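Local coordinates for protein 3-polyprenyl-4-hydroxybenzoate decarboxylase and related decarboxylases (Pelotomaculum thermopropionicum SI, PDB 6H6V) that binds FMN together with manganese and potassium and, as the UbiD-family enzyme HmfF, can carboxylate 2-furoic acid to 2,5-furandicarboxylic acid, at residues 145-150 and 208-213; 129-134 and 151-156; 395-400 and 411-416; 306-311 and 354-359. All blocks are in the same frame, centred on the assembly; numbering follows the deposited sequence.

Interaction 1 (145-150 and 208-213); sequences VRNVSI and VDELEI. With MN (manganese (II) ion), chain B; K (potassium ion), chain C; FMN (flavin mononucleotide), chain D.
N147 and V148, on the strand that starts at R146, run past D209 and E210 at the start of helix 210-217, and the CA atoms of N147 and D209 come within 5.4 Å. E210 carries much of the contact. Its chain bends at chi2 (96°), which turns the carboxylate back over the strand so that its two oxygens do different work. E210 OE1 accepts the backbone N-H of V148 at 2.8 Å, met from above the carboxylate plane, while E210 OE2 binds manganese at 2.1 Å and also serves as a ligand of potassium. N147 reaches the same manganese with OD1 at 2.2 Å, its amide plane standing 83° from the E210 carboxylate. The other branch, ND2, donates to the phosphate oxygen O3P of FMN at 2.8 Å, so both ends of the amide are gripped and its rotation is fixed. Farther from the metals, R146 NE forms a salt bridge with D209 OD2 at 2.7 Å; as a hydrogen bond it is weak, bent to 117°. D209 is also the N-cap of helix 210-217, its OD1 taking the N-H of L211. Between the polar groups V148 CG2 packs on L211 CG at 3.7 Å, the two side chains crossing at about a right angle. H169 adds another ligand to manganese, and the carbonyls of S200 and A202 join V148 O around potassium. A manganese and a potassium ion bridged by one glutamate, with the flavin phosphate on the potassium, are characteristic of the cofactor site of UbiD enzymes.

Interaction 2 (129-134 and 151-156); sequences PYITAA and HRLQVT. With FMN (flavin mononucleotide), chain D.
The Y130 ring has Q154 over one face: Q154 CB stands 3.8 Å from the ring centroid and 27° off the normal, a CH-pi contact. CG of Q154, anti to its own backbone N (chi1 -166°), carries the extended chain on across the ring, and the terminal amide lies nearly parallel to it, the planes 18° apart. R152 CD comes obliquely to Y130 CE2 at 3.8 Å, and the ring of F257 also meets that of Y130. The polar ends are held by strand 252-258: Y130 OH bonds to E254, which also pairs with R152 NE, and Q154 OE1 accepts from G255 N. With an alanine here in place of Y130, Q154 and the R152 methylenes would probably lose the surface they pack on, and E254 one of its hydrogen-bond partners. Y130 and Q154 form a non-hydrogen-bonded pair in the antiparallel hairpin of strands 130-139 and 146-157, part of the antiparallel FMN-binding sheet. Next to it I131 and L153 make a hydrogen-bonded pair, with I131 N 2.8 Å from L153 O, and their side chains share the face away from Y130. Beyond the strand pairing, R152 N donates almost straight to FMN O4 at 2.8 Å, which ties the hairpin to the flavin ring. Where the backbones part, a water gives its hydrogens to I131 O and H151 O and accepts from A134 N at 3.0 Å.

Interaction 3 (395-400 and 411-416); sequences VKDAMG and VSDKMG
K414 leaves the 411-416 strand beside V395, with its CB 4.1 Å from V395 O. A bend at chi2 (-81°) then lays the chain along the partner segment: K414 CG and CE both rest on the methyl of A398, CE at 3.9 Å from A398 CB. The tip, K414 NZ, donates to the carbonyl oxygen of selenomethionine M399 at 3.1 Å and also bonds to S358 O and V360 O, so one ammonium group collects three backbone carbonyls. With a methionine in its place, those three oxygens would probably be left without their shared donor. On the other side of the hairpin D413 OD1 receives the backbone N-H of D397 at 2.9 Å, met nearly along the carboxylate C-O axis. The carboxylates of D397 and D413 lie side by side, their OD1 atoms 3.8 Å apart; R408 forms salt bridges with both, which would offset the like charges. V411 CG1 covers this turn of the chain, 3.5 Å from D397 CA. Backbone bonds pair V395 with K414 and, one residue out of step, A398 with S412. Two other subunits pack on the hairpin: F351 and N348 of the second meet V395 and A398, and Q387 of the third bonds to S412 OG. D397, in the left-handed backbone region, turns the corner between the two pairings, where a side-chain carboxylate takes up its N-H. The arrangement is a beta bulge in an antiparallel hairpin in which 392-399 is the outermost strand, within this chain, of the C-terminal domain's mixed sheet.

Interaction 4 (306-311 and 354-359); sequences AVLLQT and FTSSSE
L308 has CG anti to its backbone N (chi1 177°) and then turns at chi2 (57°), which swings CD1 across to the hydroxyl of S356, 3.5 Å from S356 OG. On the next turn of the same helix T311 holds CG2 anti to its backbone N, which directs this methyl at T355 OG1, also at 3.5 Å. S356 CB fits against both residues, 3.8 Å from L308 CD1 and 4.0 Å from T311 OG1. V307 makes a looser approach with CG1 to the S356 carbonyl. The hydroxyls find their polar partners off this interface: S356 OG bonds to A353 O one turn back in its own helix, and T311 OG1 lies near V307 O and bonds to Q314 of the second subunit. Past the helix end S357 OG accepts from E359 N at 3.1 Å, an ST turn, and donates to E359 OE1 at 2.9 Å. E359 in turn forms a salt bridge with R304, a second tie to helix 294-315. Helix 294-315 and the end of helix 345-356 therefore meet here through methyl and methylene groups set against hydroxyls, with no hydrogen bond between the two segments, so the contact rests on shape and van der Waals packing.

In the fold
From the N terminus, interactions 2 and 1 come first and cross: 129-134 waits for 151-156 to close the hairpin, while 145-150, within that loop, pairs only later with 208-213. Both use strand 146-157 and both touch FMN; I150 of interaction 1 packs on the carbonyls of T132 and A134. Together they tie the FMN-binding sheet to helix 210-217. Interaction 4 follows in series in the C-terminal domain, joining helix 294-315 to the end of helix 345-356 over 42 intervening residues. Interaction 3 closes last, a short hairpin that touches the 354-359 segment. Interactions 3 and 4 both meet the second subunit, whereas no other protein chain touches interactions 1 and 2.

Interaction 1 (145-150 and 208-213)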
# COMPACT_ATOMS: atom_id res chain seq x y z
N VAL F 145 11.72 41.31 28.24
CA VAL F 145 10.32 40.84 28.30
C VAL F 145 10.26 39.45 28.94
O VAL F 145 11.19 38.64 28.78
CB VAL F 145 9.65 40.84 26.90
CG1 VAL F 145 10.19 39.71 26.00
CG2 VAL F 145 8.13 40.76 27.04
N ARG F 146 9.17 39.18 29.66
CA ARG F 146 9.11 37.96 30.46
C ARG F 146 8.27 36.82 29.90
O ARG F 146 7.37 37.04 29.09
CB ARG F 146 8.75 38.25 31.93
CG ARG F 146 7.30 38.52 32.19
CD ARG F 146 7.04 38.87 33.64
NE ARG F 146 5.78 39.61 33.65
CZ ARG F 146 5.54 40.80 34.22
NH1 ARG F 146 6.46 41.44 34.93
NH2 ARG F 146 4.33 41.34 34.08
N ASN F 147 8.60 35.62 30.36
CA ASN F 147 8.01 34.37 29.92
C ASN F 147 7.61 33.58 31.16
O ASN F 147 8.20 33.74 32.23
CB ASN F 147 9.02 33.57 29.10
CG ASN F 147 8.42 32.36 28.41
OD1 ASN F 147 7.82 32.46 27.34
ND2 ASN F 147 8.60 31.19 29.03
N VAL F 148 6.59 32.73 30.99
CA VAL F 148 6.16 31.81 32.02
C VAL F 148 6.04 30.42 31.39
O VAL F 148 5.52 30.28 30.28
CB VAL F 148 4.79 32.20 32.62
CG1 VAL F 148 4.46 31.36 33.85
CG2 VAL F 148 4.77 33.67 32.99
N SER F 149 6.55 29.42 32.11
CA SER F 149 6.40 28.02 31.72
C SER F 149 6.49 27.18 32.98
O SER F 149 6.93 27.67 34.01
CB SER F 149 7.51 27.60 30.75
OG SER F 149 8.79 28.07 31.13
N ILE F 150 6.07 25.92 32.90
CA ILE F 150 6.14 25.02 34.04
C ILE F 150 7.21 23.97 33.76
O ILE F 150 7.27 23.43 32.67
CB ILE F 150 4.79 24.31 34.27
CG1 ILE F 150 3.69 25.33 34.58
CG2 ILE F 150 4.91 23.31 35.42
CD1 ILE F 150 2.31 24.75 34.73
N VAL F 208 5.52 37.44 23.87
CA VAL F 208 4.33 37.70 24.73
C VAL F 208 4.42 37.09 26.14
O VAL F 208 4.82 35.93 26.35
CB VAL F 208 2.95 37.44 24.03
CG1 VAL F 208 3.10 37.16 22.54
CG2 VAL F 208 2.15 36.32 24.68
N ASP F 209 3.97 37.90 27.08
CA ASP F 209 4.00 37.63 28.50
C ASP F 209 2.75 36.82 28.90
O ASP F 209 1.62 37.32 28.84
CB ASP F 209 4.06 38.98 29.22
CG ASP F 209 4.26 38.86 30.72
OD1 ASP F 209 4.22 37.75 31.29
OD2 ASP F 209 4.45 39.94 31.33
N GLU F 210 2.96 35.59 29.34
CA GLU F 210 1.83 34.74 29.74
C GLU F 210 1.11 35.18 31.01
O GLU F 210 -0.05 34.82 31.20
CB GLU F 210 2.29 33.29 29.88
CG GLU F 210 2.66 32.66 28.54
CD GLU F 210 4.15 32.68 28.22
OE1 GLU F 210 4.89 33.47 28.84
OE2 GLU F 210 4.59 31.88 27.36
N LEU F 211 1.77 35.97 31.85
CA LEU F 211 1.07 36.58 32.98
C LEU F 211 0.01 37.54 32.47
O LEU F 211 -1.06 37.65 33.07
CB LEU F 211 2.03 37.31 33.93
CG LEU F 211 2.99 36.39 34.69
CD1 LEU F 211 3.95 37.20 35.55
CD2 LEU F 211 2.25 35.41 35.57
N GLU F 212 0.30 38.21 31.36
CA GLU F 212 -0.68 39.09 30.73
C GLU F 212 -1.82 38.29 30.06
O GLU F 212 -2.97 38.75 30.01
CB GLU F 212 -0.00 40.10 29.77
CG GLU F 212 0.98 41.03 30.52
CD GLU F 212 1.59 42.15 29.67
OE1 GLU F 212 1.78 41.96 28.45
OE2 GLU F 212 1.89 43.23 30.22
N ILE F 213 -1.51 37.07 29.59
CA ILE F 213 -2.55 36.17 29.11
C ILE F 213 -3.42 35.72 30.28
O ILE F 213 -4.64 35.65 30.15
CB ILE F 213 -1.98 34.95 28.36
CG1 ILE F 213 -1.30 35.43 27.08
CG2 ILE F 213 -3.08 33.93 28.04
CD1 ILE F 213 -0.46 34.37 26.40
MN MN B . 6.22 31.75 26.01
K K C . 4.37 29.26 27.47
N1 FMN D . 8.36 21.55 30.01
C2 FMN D . 9.66 21.23 30.20
O2 FMN D . 10.51 21.65 29.37
N3 FMN D . 10.08 20.48 31.26
C4 FMN D . 9.23 20.02 32.19
O4 FMN D . 9.60 19.35 33.19
C4A FMN D . 7.81 20.34 32.01
N5 FMN D . 6.93 19.92 32.89
C5A FMN D . 5.65 20.22 32.75
C6 FMN D . 4.81 19.74 33.73
C7 FMN D . 3.47 20.01 33.66
C7M FMN D . 2.70 19.44 34.81
C8 FMN D . 2.90 20.83 32.51
C8M FMN D . 1.43 21.15 32.34
C9 FMN D . 3.76 21.30 31.53
C9A FMN D . 5.13 21.03 31.60
N10 FMN D . 6.07 21.49 30.66
C10 FMN D . 7.41 21.13 30.85
C1' FMN D . 5.70 22.23 29.45
C2' FMN D . 5.91 23.72 29.42
O2' FMN D . 5.65 24.39 30.67
C3' FMN D . 4.89 24.19 28.42
O3' FMN D . 4.97 23.43 27.23
C4' FMN D . 5.08 25.64 28.13
O4' FMN D . 3.96 25.96 27.26
C5' FMN D . 6.47 26.00 27.56
O5' FMN D . 6.34 27.13 26.68
P FMN D . 7.20 28.50 26.58
O1P FMN D . 8.61 27.98 26.56
O2P FMN D . 6.62 29.18 25.35
O3P FMN D . 6.88 29.29 27.82
O HOH W 1 5.35 33.60 24.84

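Interaction 2 (129-134 and 151-156)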
# COMPACT_ATOMS: atom_id res chain seq x y z
N PRO F 129 12.21 13.48 45.43
CA PRO F 129 11.10 14.42 45.50
C PRO F 129 11.17 15.46 44.39
O PRO F 129 12.26 15.95 44.07
CB PRO F 129 11.28 15.09 46.86
CG PRO F 129 12.15 14.15 47.63
CD PRO F 129 13.06 13.56 46.63
N TYR F 130 10.01 15.78 43.83
CA TYR F 130 9.92 16.69 42.69
C TYR F 130 8.87 17.77 42.96
O TYR F 130 7.79 17.48 43.50
CB TYR F 130 9.55 15.92 41.42
CG TYR F 130 10.72 15.49 40.57
CD1 TYR F 130 11.38 14.29 40.81
CD2 TYR F 130 11.15 16.28 39.50
CE1 TYR F 130 12.45 13.89 40.02
CE2 TYR F 130 12.22 15.90 38.70
CZ TYR F 130 12.87 14.70 38.96
OH TYR F 130 13.93 14.31 38.17
N ILE F 131 9.19 19.01 42.59
CA ILE F 131 8.22 20.09 42.61
C ILE F 131 7.60 20.09 41.22
O ILE F 131 8.32 20.30 40.22
CB ILE F 131 8.87 21.44 42.90
CG1 ILE F 131 9.50 21.46 44.30
CG2 ILE F 131 7.86 22.58 42.78
CD1 ILE F 131 10.53 22.55 44.49
N THR F 132 6.29 19.87 41.17
CA THR F 132 5.59 19.61 39.91
C THR F 132 4.66 20.72 39.45
O THR F 132 4.29 20.72 38.27
CB THR F 132 4.76 18.31 40.01
OG1 THR F 132 3.86 18.37 41.13
CG2 THR F 132 5.67 17.12 40.17
N ALA F 133 4.30 21.65 40.34
CA ALA F 133 3.27 22.65 40.05
C ALA F 133 3.76 24.11 40.14
O ALA F 133 2.95 25.02 40.34
CB ALA F 133 2.08 22.45 40.97
N ALA F 134 5.06 24.33 39.94
CA ALA F 134 5.62 25.67 40.02
C ALA F 134 5.67 26.32 38.65
O ALA F 134 6.34 25.79 37.75
CB ALA F 134 7.03 25.62 40.60
N HIS F 151 8.05 23.69 34.76
CA HIS F 151 9.15 22.74 34.61
C HIS F 151 9.29 21.90 35.84
O HIS F 151 9.18 22.42 36.94
CB HIS F 151 10.47 23.46 34.37
CG HIS F 151 10.45 24.37 33.20
ND1 HIS F 151 10.98 24.01 31.99
CD2 HIS F 151 9.92 25.60 33.03
CE1 HIS F 151 10.79 24.99 31.11
NE2 HIS F 151 10.14 25.97 31.72
N ARG F 152 9.53 20.61 35.65
CA ARG F 152 9.76 19.72 36.78
C ARG F 152 11.09 20.08 37.46
O ARG F 152 12.07 20.44 36.79
CB ARG F 152 9.73 18.26 36.36
CG ARG F 152 10.95 17.76 35.59
CD ARG F 152 10.77 16.30 35.25
NE ARG F 152 11.97 15.75 34.65
CZ ARG F 152 12.01 14.93 33.59
NH1 ARG F 152 10.90 14.55 32.94
NH2 ARG F 152 13.19 14.52 33.16
N LEU F 153 11.10 20.01 38.79
CA LEU F 153 12.25 20.43 39.58
C LEU F 153 12.55 19.34 40.57
O LEU F 153 11.79 19.14 41.52
CB LEU F 153 11.97 21.75 40.28
CG LEU F 153 11.57 22.90 39.34
CD1 LEU F 153 10.83 23.99 40.08
CD2 LEU F 153 12.81 23.45 38.65
N GLN F 154 13.62 18.60 40.32
CA GLN F 154 14.12 17.61 41.26
C GLN F 154 14.81 18.33 42.42
O GLN F 154 15.65 19.21 42.19
CB GLN F 154 15.14 16.70 40.59
CG GLN F 154 15.44 15.46 41.41
CD GLN F 154 16.48 14.57 40.77
OE1 GLN F 154 16.87 14.75 39.61
NE2 GLN F 154 16.94 13.59 41.53
N VAL F 155 14.47 17.96 43.65
CA VAL F 155 15.18 18.45 44.82
C VAL F 155 16.47 17.64 44.96
O VAL F 155 16.42 16.46 45.30
CB VAL F 155 14.30 18.35 46.09
CG1 VAL F 155 15.05 18.89 47.30
CG2 VAL F 155 12.98 19.10 45.90
N THR F 156 17.61 18.26 44.64
CA THR F 156 18.93 17.61 44.71
C THR F 156 19.80 18.10 45.89
O THR F 156 20.91 17.63 46.09
CB THR F 156 19.73 17.82 43.39
OG1 THR F 156 19.86 19.22 43.12
CG2 THR F 156 19.03 17.13 42.23
N1 FMN D . 8.36 21.55 30.01
C2 FMN D . 9.66 21.23 30.20
O2 FMN D . 10.51 21.65 29.37
N3 FMN D . 10.08 20.48 31.26
C4 FMN D . 9.23 20.02 32.19
O4 FMN D . 9.60 19.35 33.19
C4A FMN D . 7.81 20.34 32.01
N5 FMN D . 6.93 19.92 32.89
C5A FMN D . 5.65 20.22 32.75
C6 FMN D . 4.81 19.74 33.73
C7 FMN D . 3.47 20.01 33.66
C7M FMN D . 2.70 19.44 34.81
C8 FMN D . 2.90 20.83 32.51
C8M FMN D . 1.43 21.15 32.34
C9 FMN D . 3.76 21.30 31.53
C9A FMN D . 5.13 21.03 31.60
N10 FMN D . 6.07 21.49 30.66
C10 FMN D . 7.41 21.13 30.85
C1' FMN D . 5.70 22.23 29.45
C2' FMN D . 5.91 23.72 29.42
O2' FMN D . 5.65 24.39 30.67
C3' FMN D . 4.89 24.19 28.42
O3' FMN D . 4.97 23.43 27.23
C4' FMN D . 5.08 25.64 28.13
O4' FMN D . 3.96 25.96 27.26
C5' FMN D . 6.47 26.00 27.56
O5' FMN D . 6.34 27.13 26.68
P FMN D . 7.20 28.50 26.58
O1P FMN D . 8.61 27.98 26.56
O2P FMN D . 6.62 29.18 25.35
O3P FMN D . 6.88 29.29 27.82
O HOH W 2 7.17 22.37 38.97

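Interaction 3 (395-400 and 411-416)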
# COMPACT_ATOMS: atom_id res chain seq x y z
N VAL F 395 1.02 7.31 7.21
CA VAL F 395 2.21 7.97 6.67
C VAL F 395 3.40 7.52 7.50
O VAL F 395 3.38 7.70 8.69
CB VAL F 395 2.09 9.50 6.69
CG1 VAL F 395 3.32 10.14 6.06
CG2 VAL F 395 0.85 9.93 5.92
N LYS F 396 4.42 6.97 6.85
CA LYS F 396 5.61 6.46 7.55
C LYS F 396 6.65 7.53 7.79
O LYS F 396 6.81 8.43 6.99
CB LYS F 396 6.27 5.31 6.76
CG LYS F 396 5.43 4.04 6.70
CD LYS F 396 5.82 3.11 5.57
CE LYS F 396 4.85 1.92 5.61
NZ LYS F 396 4.93 0.94 4.48
N ASP F 397 7.35 7.41 8.91
CA ASP F 397 8.61 8.12 9.21
C ASP F 397 8.48 9.63 9.16
O ASP F 397 9.25 10.32 8.51
CB ASP F 397 9.77 7.65 8.30
CG ASP F 397 10.03 6.14 8.38
OD1 ASP F 397 9.97 5.56 9.48
OD2 ASP F 397 10.32 5.54 7.33
N ALA F 398 7.47 10.14 9.83
CA ALA F 398 7.29 11.57 10.05
C ALA F 398 7.91 11.91 11.40
O ALA F 398 8.42 11.04 12.09
CB ALA F 398 5.81 11.92 10.06
N MSE F 399 7.91 13.18 11.74
CA MSE F 399 8.41 13.63 13.01
C MSE F 399 7.38 13.40 14.05
O MSE F 399 6.25 13.87 13.93
CB MSE F 399 8.68 15.10 12.91
CG MSE F 399 9.33 15.58 14.20
SE MSE F 399 9.44 17.56 14.24
CE MSE F 399 7.98 18.18 13.04
N GLY F 400 7.78 12.70 15.11
CA GLY F 400 6.93 12.48 16.28
C GLY F 400 7.53 13.04 17.56
O GLY F 400 7.92 14.20 17.62
N VAL F 411 11.21 9.78 15.45
CA VAL F 411 10.54 9.52 14.17
C VAL F 411 9.36 8.59 14.41
O VAL F 411 9.50 7.58 15.08
CB VAL F 411 11.52 8.90 13.15
CG1 VAL F 411 10.83 8.52 11.87
CG2 VAL F 411 12.63 9.89 12.85
N SER F 412 8.20 8.92 13.85
CA SER F 412 6.98 8.18 14.12
C SER F 412 6.09 8.10 12.90
O SER F 412 6.03 9.03 12.11
CB SER F 412 6.22 8.84 15.27
OG SER F 412 4.99 8.18 15.55
N ASP F 413 5.36 7.00 12.79
CA ASP F 413 4.36 6.84 11.76
C ASP F 413 3.08 7.53 12.25
O ASP F 413 2.91 7.75 13.46
CB ASP F 413 4.12 5.35 11.51
CG ASP F 413 5.40 4.60 11.04
OD1 ASP F 413 6.33 5.24 10.50
OD2 ASP F 413 5.46 3.37 11.19
N LYS F 414 2.20 7.88 11.32
CA LYS F 414 0.99 8.63 11.62
C LYS F 414 -0.18 7.93 10.96
O LYS F 414 -0.01 7.27 9.92
CB LYS F 414 1.04 10.04 11.06
CG LYS F 414 2.26 10.88 11.44
CD LYS F 414 2.17 11.51 12.80
CE LYS F 414 3.39 12.34 13.11
NZ LYS F 414 3.48 12.61 14.58
N MSE F 415 -1.37 8.08 11.54
CA MSE F 415 -2.54 7.47 10.95
C MSE F 415 -3.76 8.32 11.07
O MSE F 415 -4.00 8.93 12.11
CB MSE F 415 -2.80 6.14 11.62
CG MSE F 415 -3.93 5.41 10.91
SE MSE F 415 -4.12 3.60 11.66
CE MSE F 415 -4.07 3.91 13.64
N GLY F 416 -4.55 8.35 10.00
CA GLY F 416 -5.80 9.08 9.94
C GLY F 416 -6.93 8.14 9.66
O GLY F 416 -6.76 7.20 8.88

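Interaction 4 (306-311 and 354-359)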
# COMPACT_ATOMS: atom_id res chain seq x y z
N ALA F 306 -6.93 24.43 21.82
CA ALA F 306 -7.21 25.76 21.30
C ALA F 306 -6.50 26.02 19.97
O ALA F 306 -7.06 26.63 19.08
CB ALA F 306 -6.83 26.81 22.32
N VAL F 307 -5.27 25.54 19.85
CA VAL F 307 -4.51 25.64 18.59
C VAL F 307 -5.05 24.68 17.52
O VAL F 307 -5.16 25.04 16.35
CB VAL F 307 -3.00 25.35 18.81
CG1 VAL F 307 -2.23 25.25 17.51
CG2 VAL F 307 -2.41 26.44 19.66
N LEU F 308 -5.33 23.45 17.94
CA LEU F 308 -5.85 22.42 17.06
C LEU F 308 -7.13 22.89 16.38
O LEU F 308 -7.28 22.72 15.18
CB LEU F 308 -6.09 21.13 17.84
CG LEU F 308 -6.70 19.90 17.14
CD1 LEU F 308 -5.87 19.49 15.95
CD2 LEU F 308 -6.81 18.73 18.12
N LEU F 309 -8.02 23.52 17.14
CA LEU F 309 -9.27 24.04 16.58
C LEU F 309 -9.02 25.07 15.49
O LEU F 309 -9.63 24.99 14.43
CB LEU F 309 -10.16 24.65 17.67
CG LEU F 309 -11.52 25.26 17.23
CD1 LEU F 309 -12.36 24.25 16.47
CD2 LEU F 309 -12.30 25.74 18.44
N GLN F 310 -8.13 26.03 15.77
CA GLN F 310 -7.80 27.06 14.79
C GLN F 310 -7.18 26.48 13.50
O GLN F 310 -7.54 26.92 12.40
CB GLN F 310 -6.86 28.11 15.38
CG GLN F 310 -7.52 29.07 16.35
CD GLN F 310 -6.52 29.99 17.06
OE1 GLN F 310 -5.58 29.55 17.72
NE2 GLN F 310 -6.75 31.28 16.96
N THR F 311 -6.29 25.50 13.66
CA THR F 311 -5.59 24.88 12.55
C THR F 311 -6.54 24.07 11.69
O THR F 311 -6.52 24.16 10.47
CB THR F 311 -4.47 23.95 13.06
OG1 THR F 311 -3.69 24.64 14.05
CG2 THR F 311 -3.56 23.53 11.93
N PHE F 354 -2.48 16.97 12.08
CA PHE F 354 -1.04 16.69 12.11
C PHE F 354 -0.20 17.95 12.13
O PHE F 354 0.84 17.96 12.78
CB PHE F 354 -0.59 15.80 10.94
CG PHE F 354 -1.16 14.41 10.95
CD1 PHE F 354 -1.26 13.68 12.12
CD2 PHE F 354 -1.56 13.81 9.76
CE1 PHE F 354 -1.78 12.39 12.09
CE2 PHE F 354 -2.07 12.51 9.73
CZ PHE F 354 -2.18 11.81 10.90
N THR F 355 -0.65 19.02 11.49
CA THR F 355 0.18 20.23 11.43
C THR F 355 0.06 21.07 12.70
O THR F 355 0.93 21.89 12.98
CB THR F 355 0.02 21.07 10.13
OG1 THR F 355 -0.74 22.26 10.34
CG2 THR F 355 -0.59 20.29 9.07
N SER F 356 -1.00 20.85 13.48
CA SER F 356 -1.16 21.53 14.76
C SER F 356 0.03 21.27 15.68
O SER F 356 0.48 22.16 16.37
CB SER F 356 -2.47 21.12 15.46
OG SER F 356 -2.39 19.80 15.98
N SER F 357 0.54 20.05 15.66
CA SER F 357 1.64 19.65 16.52
C SER F 357 2.22 18.33 16.06
O SER F 357 1.49 17.43 15.66
CB SER F 357 1.16 19.45 17.94
OG SER F 357 2.15 18.89 18.76
N SER F 358 3.53 18.18 16.17
CA SER F 358 4.18 16.94 15.82
C SER F 358 3.86 15.79 16.80
O SER F 358 4.11 14.63 16.50
CB SER F 358 5.68 17.15 15.69
OG SER F 358 6.31 17.12 16.95
N GLU F 359 3.28 16.10 17.95
CA GLU F 359 2.89 15.06 18.89
C GLU F 359 1.68 14.23 18.38
O GLU F 359 1.56 13.05 18.69
CB GLU F 359 2.60 15.68 20.25
CG GLU F 359 3.79 16.40 20.89
CD GLU F 359 3.38 17.52 21.85
OE1 GLU F 359 2.42 18.30 21.57
OE2 GLU F 359 4.02 17.64 22.91